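Local coordinates for SAM-dependent O-methyltransferase (Leptospira interrogans, PDB 2HNK), which probably transfers a methyl group from S-adenosyl-L-methionine to an oxygen atom of its substrate, at residues 149-154 / 169-174; 61-66 / 140-145; 176-181 / 225-230. All blocks are in the same frame, centred on the assembly; numbering follows the deposited sequence.

Interaction 1 of 3, residues 149-154 / 169-174; sequences DLFFLD and KLLKPG. With SAH (S-adenosyl-L-homocysteine), chain O.
Leu170, in the last turn of helix 160-170, lays its CB against the edge of the Phe151 ring, 3.8 Å from CE1, and its CD1 reaches CZ at a similar separation; the leucine side chain runs at about a right angle to that of Phe151. At Leu171 the chain leaves helical geometry, and the side chain swings back to the same ring. Its CG stands anti to the carbonyl carbon (chi1 -83°), an orientation that brings CD2 into the ring plane, 3.6 Å from Phe151 CD1. The same methyl lies 3.6 Å from the carbonyl O of Asp149. Phe151 is buried on the sheet face that helix 160-170 packs against, with Ile65, Ile67 and Leu177 of the neighbouring strands and Ile167 of that helix touching it. This is part of the Rossmann-like core of class I methyltransferases: strand 148-153, helix 160-170 and the parallel neighbour strand 175-180 form a beta-alpha-beta crossover. At the far end of strand 148-153, in the cofactor pocket, Asp154 OD2 accepts a hydrogen bond of 3.0 Å from the amino N of S-adenosyl-L-homocysteine, and Phe152 presents a ring edge to that nitrogen. Lys172 extends its chain beside Asp149, both side chains pointing the same way, and NZ meets Asp149 OD1 on its syn side at 2.9 Å in a salt bridge. A water accepts from Lys172 NZ and donates to Asp149 OD2, spanning the two charged groups a second time. That OD2 is also gripped by the backbone N atoms of Lys62 and Arg63, which would tend to fix the carboxylate's rotation.

Interaction 2 of 3, residues 61-66 / 140-145; sequences AKRIIE and DFAFGP
Arg63 opens strand 63-66 and meets the loop 140-145 through its guanidinium edge. NE donates to the carbonyl O of Phe141 at 2.8 Å, with an N-H...O angle of 156°; the acceptor lies in the guanidinium plane, whereas the donor sits above the plane of the carbonyl. A bend at chi2 (-59°) turns the chain back so that NH1 can also bond the carbonyl O of its own neighbour Lys62, at 2.9 Å. With Asp85 O also bonded to NH1, three carbonyl oxygens grip the guanidinium. Alongside, the Phe141 side chain runs in the opposite direction, its ring plane 21° from that of the guanidinium and its CD1 3.7 Å from Arg63 CD. Next along the strand, the backbone O of Ile64 faces the edge of that ring, 3.1 Å from Phe141 CZ. Ile65 completes the contact with CG1, 3.8 Å from Phe141 CZ, also at the ring edge. Phe115 and Leu89 also touch the buried Phe141 ring, which lies beside the partly exposed arginine. The arrangement packs the loop leading into strand 148-153 against the start of strand 63-67, the first strand in the chain of a Rossmann-like methyltransferase sheet.

Interaction 3 of 3, residues 176-181 / 225-230; sequences LLIADN and VSLVRK. With SO4 (sulfate ion), chain M.
Antiparallel pairing of strands 176-180 and 225-230 marks the point where the parallel Rossmann-like sheet takes up its one reversed strand, 225-230, within the 3-2-1-4-5-7-6 order characteristic of class I methyltransferases. Leu177 and Val228 form a hydrogen-bonded pair: Leu177 N reaches Val228 O at 2.7 Å, and Val228 N returns to Leu177 O at 2.8 Å. Ala179 and Ser226 repeat the pattern, with Ala179 N 2.9 Å from Ser226 O and Ser226 N 3.0 Å from Ala179 O. Between them, Ile178 faces Leu227 in a non-hydrogen-bonded pair. Side chains alternate between the two faces. On one, Leu177 and Val228 lie side by side and point the same way, CB to CB 3.9 Å. On the other, chi1 of -53° leaves Ile178 CG2 anti to the backbone N, where it meets Val225 CG1 at 3.6 Å, while Ile178 CG1 lies near Leu227 CD2. Arg229 leaves this packing with its chain extended from CG to NE, and NH1 donates to sulfate O1 at 2.8 Å, nearly straight at 163°; NH2 adds a weak bond to the same oxygen, which lies in the guanidinium plane. Leu232 N of the same chain and Lys57 NZ of the second subunit also bond the ion, probably acquired from the crystallisation liquor. The Leu177 and Ala179 face is packed by Phe204 of helix 196-210, and the Ile178 and Leu227 face by Leu55 of helix 46-59. Ile58 of the second subunit touches Leu176, and Phe51 of that subunit touches Leu227, while strands 148-153 and 214-219 flank the pair within the sheet.

In the fold
All three contacts involve the same sheet. Interactions 1 and 2 share the Asp149 carboxylate, and their strands 148-153 and 63-67 are neighbours. Interactions 1 and 3 join through strands 148-153 and 175-180, where Ile178 N bonds Phe151 O, and through Lys230 NZ, which bonds Leu171 O. All touching residues of interaction 3 are buried, and it combines regular backbone bonds with apolar packing; interaction 1 is largely buried, combining an aromatic-aliphatic cluster with a salt bridge at its partly exposed end. Interaction 2 is partly buried, its loop held by an arginine-to-carbonyl bond and by the Phe141 ring packed on the strand. Interactions 2 and 3 do not touch, their centres lying about 16 Å apart.

Interaction 1 of 3, residues 149-154 / 169-174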
loop_
_atom_site.group_PDB
_atom_site.type_symbol
_atom_site.label_atom_id
_atom_site.label_comp_id
_atom_site.label_asym_id
_atom_site.label_seq_id
_atom_site.Cartn_x
_atom_site.Cartn_y
_atom_site.Cartn_z
ATOM N N ASP C 149 -9.804 1.671 13.232
ATOM C CA ASP C 149 -9.012 2.331 12.193
ATOM C C ASP C 149 -8.712 1.415 11.018
ATOM O O ASP C 149 -8.790 1.832 9.855
ATOM C CB ASP C 149 -7.695 2.833 12.778
ATOM C CG ASP C 149 -7.898 3.877 13.844
ATOM O OD1 ASP C 149 -8.788 4.722 13.674
ATOM O OD2 ASP C 149 -7.161 3.860 14.839
ATOM N N LEU C 150 -8.367 0.169 11.331
ATOM C CA LEU C 150 -7.867 -0.752 10.329
ATOM C C LEU C 150 -8.258 -2.191 10.643
ATOM O O LEU C 150 -8.226 -2.620 11.799
ATOM C CB LEU C 150 -6.344 -0.602 10.180
ATOM C CG LEU C 150 -5.603 -1.356 9.071
ATOM C CD1 LEU C 150 -4.362 -0.585 8.619
ATOM C CD2 LEU C 150 -5.212 -2.760 9.515
ATOM N N PHE C 151 -8.633 -2.917 9.596
ATOM C CA PHE C 151 -8.931 -4.335 9.691
ATOM C C PHE C 151 -7.987 -5.155 8.838
ATOM O O PHE C 151 -7.649 -4.754 7.727
ATOM C CB PHE C 151 -10.344 -4.615 9.200
ATOM C CG PHE C 151 -11.367 -4.640 10.277
ATOM C CD1 PHE C 151 -12.039 -3.480 10.642
ATOM C CD2 PHE C 151 -11.685 -5.832 10.917
ATOM C CE1 PHE C 151 -13.016 -3.510 11.641
ATOM C CE2 PHE C 151 -12.665 -5.874 11.907
ATOM C CZ PHE C 151 -13.322 -4.712 12.274
ATOM N N PHE C 152 -7.590 -6.314 9.358
ATOM C CA PHE C 152 -6.944 -7.335 8.552
ATOM C C PHE C 152 -7.842 -8.579 8.495
ATOM O O PHE C 152 -8.074 -9.232 9.512
ATOM C CB PHE C 152 -5.568 -7.683 9.115
ATOM C CG PHE C 152 -4.772 -8.612 8.245
ATOM C CD1 PHE C 152 -4.565 -8.332 6.894
ATOM C CD2 PHE C 152 -4.212 -9.765 8.773
ATOM C CE1 PHE C 152 -3.837 -9.199 6.084
ATOM C CE2 PHE C 152 -3.460 -10.635 7.965
ATOM C CZ PHE C 152 -3.282 -10.347 6.622
ATOM N N LEU C 153 -8.344 -8.887 7.305
ATOM C CA LEU C 153 -9.192 -10.047 7.093
ATOM C C LEU C 153 -8.398 -11.228 6.517
ATOM O O LEU C 153 -7.986 -11.210 5.351
ATOM C CB LEU C 153 -10.381 -9.699 6.180
ATOM C CG LEU C 153 -11.301 -10.853 5.747
ATOM C CD1 LEU C 153 -11.895 -11.607 6.963
ATOM C CD2 LEU C 153 -12.405 -10.373 4.806
ATOM N N ASP C 154 -8.222 -12.256 7.345
ATOM C CA ASP C 154 -7.465 -13.447 6.981
ATOM C C ASP C 154 -7.996 -14.703 7.688
ATOM O O ASP C 154 -7.227 -15.550 8.143
ATOM C CB ASP C 154 -5.987 -13.235 7.315
ATOM C CG ASP C 154 -5.084 -14.257 6.653
ATOM O OD1 ASP C 154 -5.498 -14.895 5.657
ATOM O OD2 ASP C 154 -3.951 -14.405 7.134
ATOM N N LYS C 169 -19.167 -1.644 9.362
ATOM C CA LYS C 169 -19.866 -1.028 10.481
ATOM C C LYS C 169 -18.888 -0.649 11.602
ATOM O O LYS C 169 -19.004 0.426 12.206
ATOM C CB LYS C 169 -20.975 -1.968 10.982
ATOM C CG LYS C 169 -21.803 -1.413 12.151
ATOM C CD LYS C 169 -23.300 -1.413 11.830
ATOM C CE LYS C 169 -23.668 -0.278 10.874
ATOM N NZ LYS C 169 -24.970 -0.515 10.165
ATOM N N LEU C 170 -17.911 -1.517 11.864
ATOM C CA LEU C 170 -16.915 -1.233 12.899
ATOM C C LEU C 170 -15.889 -0.185 12.478
ATOM O O LEU C 170 -15.358 0.529 13.323
ATOM C CB LEU C 170 -16.214 -2.516 13.361
ATOM C CG LEU C 170 -17.018 -3.395 14.328
ATOM C CD1 LEU C 170 -16.487 -4.815 14.333
ATOM C CD2 LEU C 170 -17.039 -2.809 15.752
ATOM N N LEU C 171 -15.613 -0.095 11.178
ATOM C CA LEU C 171 -14.635 0.867 10.667
ATOM C C LEU C 171 -15.138 2.303 10.735
ATOM O O LEU C 171 -16.285 2.576 10.387
ATOM C CB LEU C 171 -14.249 0.558 9.214
ATOM C CG LEU C 171 -13.186 -0.474 8.859
ATOM C CD1 LEU C 171 -13.082 -0.570 7.337
ATOM C CD2 LEU C 171 -11.819 -0.132 9.465
ATOM N N LYS C 172 -14.260 3.210 11.164
ATOM C CA LYS C 172 -14.498 4.647 11.051
ATOM C C LYS C 172 -14.497 5.050 9.577
ATOM O O LYS C 172 -13.836 4.397 8.760
ATOM C CB LYS C 172 -13.396 5.428 11.767
ATOM C CG LYS C 172 -13.225 5.127 13.255
ATOM C CD LYS C 172 -12.127 6.019 13.806
ATOM C CE LYS C 172 -11.614 5.528 15.128
ATOM N NZ LYS C 172 -10.414 6.325 15.469
ATOM N N PRO C 173 -15.232 6.123 9.220
ATOM C CA PRO C 173 -15.081 6.652 7.863
ATOM C C PRO C 173 -13.610 6.959 7.590
ATOM O O PRO C 173 -12.904 7.422 8.484
ATOM C CB PRO C 173 -15.920 7.936 7.900
ATOM C CG PRO C 173 -16.995 7.629 8.920
ATOM C CD PRO C 173 -16.236 6.887 9.991
ATOM N N GLY C 174 -13.142 6.653 6.386
ATOM C CA GLY C 174 -11.721 6.792 6.077
ATOM C C GLY C 174 -10.857 5.619 6.520
ATOM O O GLY C 174 -9.682 5.548 6.160
HETATM N N SAH O . -2.851 -13.961 9.922
HETATM C CA SAH O . -2.184 -15.293 10.058
HETATM C CB SAH O . -2.817 -16.297 9.094
HETATM C CG SAH O . -4.289 -16.600 9.382
HETATM S SD SAH O . -4.663 -18.313 8.948
HETATM C C SAH O . -0.656 -15.244 9.890
HETATM O O SAH O . 0.040 -16.243 10.094
HETATM O OXT SAH O . -0.078 -14.212 9.552
HETATM C "C5'" SAH O . -6.401 -18.223 9.455
HETATM C "C4'" SAH O . -6.656 -18.367 10.952
HETATM O "O4'" SAH O . -8.001 -18.021 11.212
HETATM C "C3'" SAH O . -6.458 -19.787 11.457
HETATM O "O3'" SAH O . -5.576 -19.753 12.553
HETATM C "C2'" SAH O . -7.819 -20.263 11.925
HETATM O "O2'" SAH O . -7.711 -20.954 13.153
HETATM C "C1'" SAH O . -8.593 -18.959 12.090
HETATM N N9 SAH O . -10.047 -19.089 11.847
HETATM C C8 SAH O . -10.711 -19.982 11.034
HETATM N N7 SAH O . -12.043 -19.747 11.126
HETATM C C5 SAH O . -12.244 -18.716 11.982
HETATM C C6 SAH O . -13.388 -18.064 12.442
HETATM N N6 SAH O . -14.596 -18.434 12.034
HETATM N N1 SAH O . -13.267 -17.022 13.343
HETATM C C2 SAH O . -12.020 -16.617 13.784
HETATM N N3 SAH O . -10.888 -17.265 13.325
HETATM C C4 SAH O . -10.996 -18.297 12.444
HETATM O O HOH W 1 -8.416 5.134 16.969
#

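Interaction 2 of 3, residues 61-66 / 140-145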
loop_
_atom_site.group_PDB
_atom_site.type_symbol
_atom_site.label_atom_id
_atom_site.label_comp_id
_atom_site.label_asym_id
_atom_site.label_seq_id
_atom_site.Cartn_x
_atom_site.Cartn_y
_atom_site.Cartn_z
ATOM N N ALA C 61 -3.184 4.427 11.826
ATOM C CA ALA C 61 -4.033 3.545 12.646
ATOM C C ALA C 61 -3.571 3.413 14.102
ATOM O O ALA C 61 -2.372 3.270 14.381
ATOM C CB ALA C 61 -4.148 2.153 12.001
ATOM N N LYS C 62 -4.536 3.460 15.020
ATOM C CA LYS C 62 -4.270 3.227 16.444
ATOM C C LYS C 62 -5.112 2.086 17.004
ATOM O O LYS C 62 -4.796 1.546 18.066
ATOM C CB LYS C 62 -4.484 4.498 17.273
ATOM C CG LYS C 62 -3.533 5.621 16.901
ATOM C CD LYS C 62 -3.400 6.666 17.995
ATOM C CE LYS C 62 -2.269 7.629 17.638
ATOM N NZ LYS C 62 -1.909 8.536 18.762
ATOM N N ARG C 63 -6.187 1.731 16.303
ATOM C CA ARG C 63 -7.015 0.597 16.703
ATOM C C ARG C 63 -7.209 -0.356 15.543
ATOM O O ARG C 63 -7.883 -0.026 14.565
ATOM C CB ARG C 63 -8.376 1.062 17.247
ATOM C CG ARG C 63 -8.311 1.859 18.560
ATOM C CD ARG C 63 -7.649 1.056 19.690
ATOM N NE ARG C 63 -7.610 1.811 20.942
ATOM C CZ ARG C 63 -6.579 2.544 21.354
ATOM N NH1 ARG C 63 -5.462 2.622 20.635
ATOM N NH2 ARG C 63 -6.661 3.195 22.509
ATOM N N ILE C 64 -6.618 -1.541 15.666
ATOM C CA ILE C 64 -6.657 -2.556 14.612
ATOM C C ILE C 64 -7.425 -3.799 15.074
ATOM O O ILE C 64 -7.330 -4.192 16.233
ATOM C CB ILE C 64 -5.217 -2.965 14.174
ATOM C CG1 ILE C 64 -4.456 -1.748 13.620
ATOM C CG2 ILE C 64 -5.257 -4.119 13.159
ATOM C CD1 ILE C 64 -3.018 -2.029 13.252
ATOM N N ILE C 65 -8.182 -4.413 14.169
ATOM C CA ILE C 65 -8.718 -5.753 14.420
ATOM C C ILE C 65 -8.241 -6.725 13.351
ATOM O O ILE C 65 -8.451 -6.499 12.162
ATOM C CB ILE C 65 -10.261 -5.794 14.516
ATOM C CG1 ILE C 65 -10.760 -4.927 15.676
ATOM C CG2 ILE C 65 -10.760 -7.244 14.678
ATOM C CD1 ILE C 65 -12.279 -4.815 15.745
ATOM N N GLU C 66 -7.598 -7.801 13.795
ATOM C CA GLU C 66 -7.201 -8.887 12.921
ATOM C C GLU C 66 -8.185 -10.044 13.065
ATOM O O GLU C 66 -8.377 -10.568 14.162
ATOM C CB GLU C 66 -5.769 -9.336 13.242
ATOM C CG GLU C 66 -5.336 -10.606 12.518
ATOM C CD GLU C 66 -3.874 -10.911 12.718
ATOM O OE1 GLU C 66 -3.535 -11.738 13.602
ATOM O OE2 GLU C 66 -3.057 -10.298 12.010
ATOM N N ASP C 140 -10.401 -0.717 27.246
ATOM C CA ASP C 140 -9.276 0.165 26.903
ATOM C C ASP C 140 -8.744 -0.055 25.472
ATOM O O ASP C 140 -7.656 0.421 25.117
ATOM C CB ASP C 140 -8.146 0.075 27.945
ATOM C CG ASP C 140 -7.338 1.366 28.051
ATOM O OD1 ASP C 140 -7.644 2.340 27.327
ATOM O OD2 ASP C 140 -6.393 1.412 28.865
ATOM N N PHE C 141 -9.523 -0.773 24.667
ATOM C CA PHE C 141 -9.254 -0.928 23.235
ATOM C C PHE C 141 -10.275 -0.083 22.474
ATOM O O PHE C 141 -10.006 1.085 22.175
ATOM C CB PHE C 141 -9.299 -2.413 22.819
ATOM C CG PHE C 141 -9.192 -2.648 21.332
ATOM C CD1 PHE C 141 -7.983 -2.466 20.664
ATOM C CD2 PHE C 141 -10.299 -3.073 20.603
ATOM C CE1 PHE C 141 -7.891 -2.692 19.286
ATOM C CE2 PHE C 141 -10.216 -3.290 19.237
ATOM C CZ PHE C 141 -9.007 -3.105 18.576
ATOM N N ALA C 142 -11.449 -0.657 22.201
ATOM C CA ALA C 142 -12.521 0.034 21.470
ATOM C C ALA C 142 -13.787 -0.815 21.464
ATOM O O ALA C 142 -13.732 -2.011 21.746
ATOM C CB ALA C 142 -12.086 0.356 20.034
ATOM N N PHE C 143 -14.923 -0.186 21.156
ATOM C CA PHE C 143 -16.193 -0.894 20.979
ATOM C C PHE C 143 -17.214 -0.037 20.247
ATOM O O PHE C 143 -17.030 1.170 20.098
ATOM C CB PHE C 143 -16.758 -1.404 22.314
ATOM C CG PHE C 143 -17.217 -0.319 23.236
ATOM C CD1 PHE C 143 -18.561 0.065 23.267
ATOM C CD2 PHE C 143 -16.315 0.319 24.084
ATOM C CE1 PHE C 143 -18.992 1.075 24.123
ATOM C CE2 PHE C 143 -16.736 1.331 24.949
ATOM C CZ PHE C 143 -18.081 1.708 24.970
ATOM N N GLY C 144 -18.284 -0.672 19.782
ATOM C CA GLY C 144 -19.355 0.037 19.084
ATOM C C GLY C 144 -19.014 0.303 17.632
ATOM O O GLY C 144 -17.867 0.118 17.220
ATOM N N PRO C 145 -20.008 0.729 16.836
ATOM C CA PRO C 145 -19.745 1.053 15.436
ATOM C C PRO C 145 -18.798 2.239 15.301
ATOM O O PRO C 145 -18.606 2.982 16.263
ATOM C CB PRO C 145 -21.132 1.404 14.873
ATOM C CG PRO C 145 -22.006 1.649 16.054
ATOM C CD PRO C 145 -21.423 0.911 17.212
#

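Interaction 3 of 3, residues 176-181 / 225-230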
loop_
_atom_site.group_PDB
_atom_site.type_symbol
_atom_site.label_atom_id
_atom_site.label_comp_id
_atom_site.label_asym_id
_atom_site.label_seq_id
_atom_site.Cartn_x
_atom_site.Cartn_y
_atom_site.Cartn_z
ATOM N N LEU C 176 -9.507 1.569 6.945
ATOM C CA LEU C 176 -8.964 0.646 5.960
ATOM C C LEU C 176 -9.220 -0.828 6.291
ATOM O O LEU C 176 -8.953 -1.293 7.403
ATOM C CB LEU C 176 -7.449 0.885 5.791
ATOM C CG LEU C 176 -6.647 0.055 4.772
ATOM C CD1 LEU C 176 -7.122 0.277 3.338
ATOM C CD2 LEU C 176 -5.157 0.354 4.888
ATOM N N LEU C 177 -9.736 -1.554 5.306
ATOM C CA LEU C 177 -9.775 -3.009 5.364
ATOM C C LEU C 177 -8.661 -3.552 4.482
ATOM O O LEU C 177 -8.554 -3.209 3.312
ATOM C CB LEU C 177 -11.136 -3.558 4.907
ATOM C CG LEU C 177 -11.247 -5.039 4.482
ATOM C CD1 LEU C 177 -10.900 -6.002 5.614
ATOM C CD2 LEU C 177 -12.650 -5.353 3.928
ATOM N N ILE C 178 -7.823 -4.390 5.067
ATOM C CA ILE C 178 -6.813 -5.106 4.312
ATOM C C ILE C 178 -7.260 -6.562 4.235
ATOM O O ILE C 178 -7.352 -7.242 5.249
ATOM C CB ILE C 178 -5.401 -4.976 4.963
ATOM C CG1 ILE C 178 -5.045 -3.493 5.196
ATOM C CG2 ILE C 178 -4.359 -5.674 4.105
ATOM C CD1 ILE C 178 -3.672 -3.261 5.814
ATOM N N ALA C 179 -7.566 -7.027 3.035
ATOM C CA ALA C 179 -8.080 -8.378 2.859
ATOM C C ALA C 179 -7.060 -9.304 2.210
ATOM O O ALA C 179 -6.541 -9.020 1.127
ATOM C CB ALA C 179 -9.396 -8.359 2.068
ATOM N N ASP C 180 -6.783 -10.409 2.883
ATOM C CA ASP C 180 -5.813 -11.400 2.424
ATOM C C ASP C 180 -6.442 -12.494 1.541
ATOM O O ASP C 180 -7.637 -12.771 1.648
ATOM C CB ASP C 180 -5.121 -12.038 3.638
ATOM C CG ASP C 180 -3.737 -12.579 3.305
ATOM O OD1 ASP C 180 -2.984 -11.865 2.598
ATOM O OD2 ASP C 180 -3.407 -13.714 3.744
ATOM N N ASN C 181 -5.620 -13.113 0.681
ATOM C CA ASN C 181 -6.015 -14.287 -0.126
ATOM C C ASN C 181 -7.078 -14.031 -1.195
ATOM O O ASN C 181 -7.761 -14.963 -1.631
ATOM C CB ASN C 181 -6.474 -15.456 0.769
ATOM C CG ASN C 181 -5.360 -16.012 1.637
ATOM O OD1 ASN C 181 -5.352 -15.821 2.854
ATOM N ND2 ASN C 181 -4.420 -16.701 1.018
ATOM N N VAL C 225 -3.774 -9.089 -2.252
ATOM C CA VAL C 225 -4.136 -8.302 -1.072
ATOM C C VAL C 225 -4.961 -7.095 -1.515
ATOM O O VAL C 225 -4.481 -6.257 -2.290
ATOM C CB VAL C 225 -2.895 -7.841 -0.258
ATOM C CG1 VAL C 225 -3.333 -7.060 0.964
ATOM C CG2 VAL C 225 -2.027 -9.031 0.176
ATOM N N SER C 226 -6.203 -7.022 -1.037
ATOM C CA SER C 226 -7.081 -5.910 -1.357
ATOM C C SER C 226 -7.001 -4.840 -0.312
ATOM O O SER C 226 -7.123 -5.112 0.883
ATOM C CB SER C 226 -8.534 -6.358 -1.512
ATOM O OG SER C 226 -8.741 -6.888 -2.800
ATOM N N LEU C 227 -6.787 -3.617 -0.777
ATOM C CA LEU C 227 -6.829 -2.446 0.079
ATOM C C LEU C 227 -8.191 -1.824 -0.134
ATOM O O LEU C 227 -8.487 -1.328 -1.222
ATOM C CB LEU C 227 -5.703 -1.477 -0.293
ATOM C CG LEU C 227 -4.285 -2.064 -0.192
ATOM C CD1 LEU C 227 -3.233 -1.038 -0.562
ATOM C CD2 LEU C 227 -4.022 -2.646 1.208
ATOM N N VAL C 228 -9.028 -1.900 0.894
ATOM C CA VAL C 228 -10.417 -1.441 0.812
ATOM C C VAL C 228 -10.647 -0.291 1.795
ATOM O O VAL C 228 -10.754 -0.497 3.011
ATOM C CB VAL C 228 -11.426 -2.594 1.088
ATOM C CG1 VAL C 228 -12.850 -2.132 0.871
ATOM C CG2 VAL C 228 -11.134 -3.801 0.219
ATOM N N ARG C 229 -10.729 0.920 1.261
ATOM C CA ARG C 229 -10.898 2.097 2.102
ATOM C C ARG C 229 -12.354 2.550 2.169
ATOM O O ARG C 229 -12.983 2.784 1.143
ATOM C CB ARG C 229 -9.993 3.241 1.624
ATOM C CG ARG C 229 -9.991 4.443 2.544
ATOM C CD ARG C 229 -9.339 5.644 1.882
ATOM N NE ARG C 229 -9.665 6.884 2.588
ATOM C CZ ARG C 229 -10.674 7.694 2.274
ATOM N NH1 ARG C 229 -11.480 7.418 1.253
ATOM N NH2 ARG C 229 -10.876 8.790 2.988
ATOM N N LYS C 230 -12.874 2.651 3.387
ATOM C CA LYS C 230 -14.217 3.163 3.624
ATOM C C LYS C 230 -14.178 4.667 3.393
ATOM O O LYS C 230 -13.347 5.366 3.965
ATOM C CB LYS C 230 -14.672 2.841 5.053
ATOM C CG LYS C 230 -16.102 3.264 5.386
ATOM C CD LYS C 230 -16.426 2.952 6.832
ATOM C CE LYS C 230 -17.838 3.372 7.200
ATOM N NZ LYS C 230 -18.197 2.932 8.575
HETATM S S SO4 M . -13.412 10.278 0.054
HETATM O O1 SO4 M . -13.558 9.315 1.133
HETATM O O2 SO4 M . -13.185 9.586 -1.211
HETATM O O3 SO4 M . -14.634 11.055 -0.034
HETATM O O4 SO4 M . -12.274 11.137 0.327
#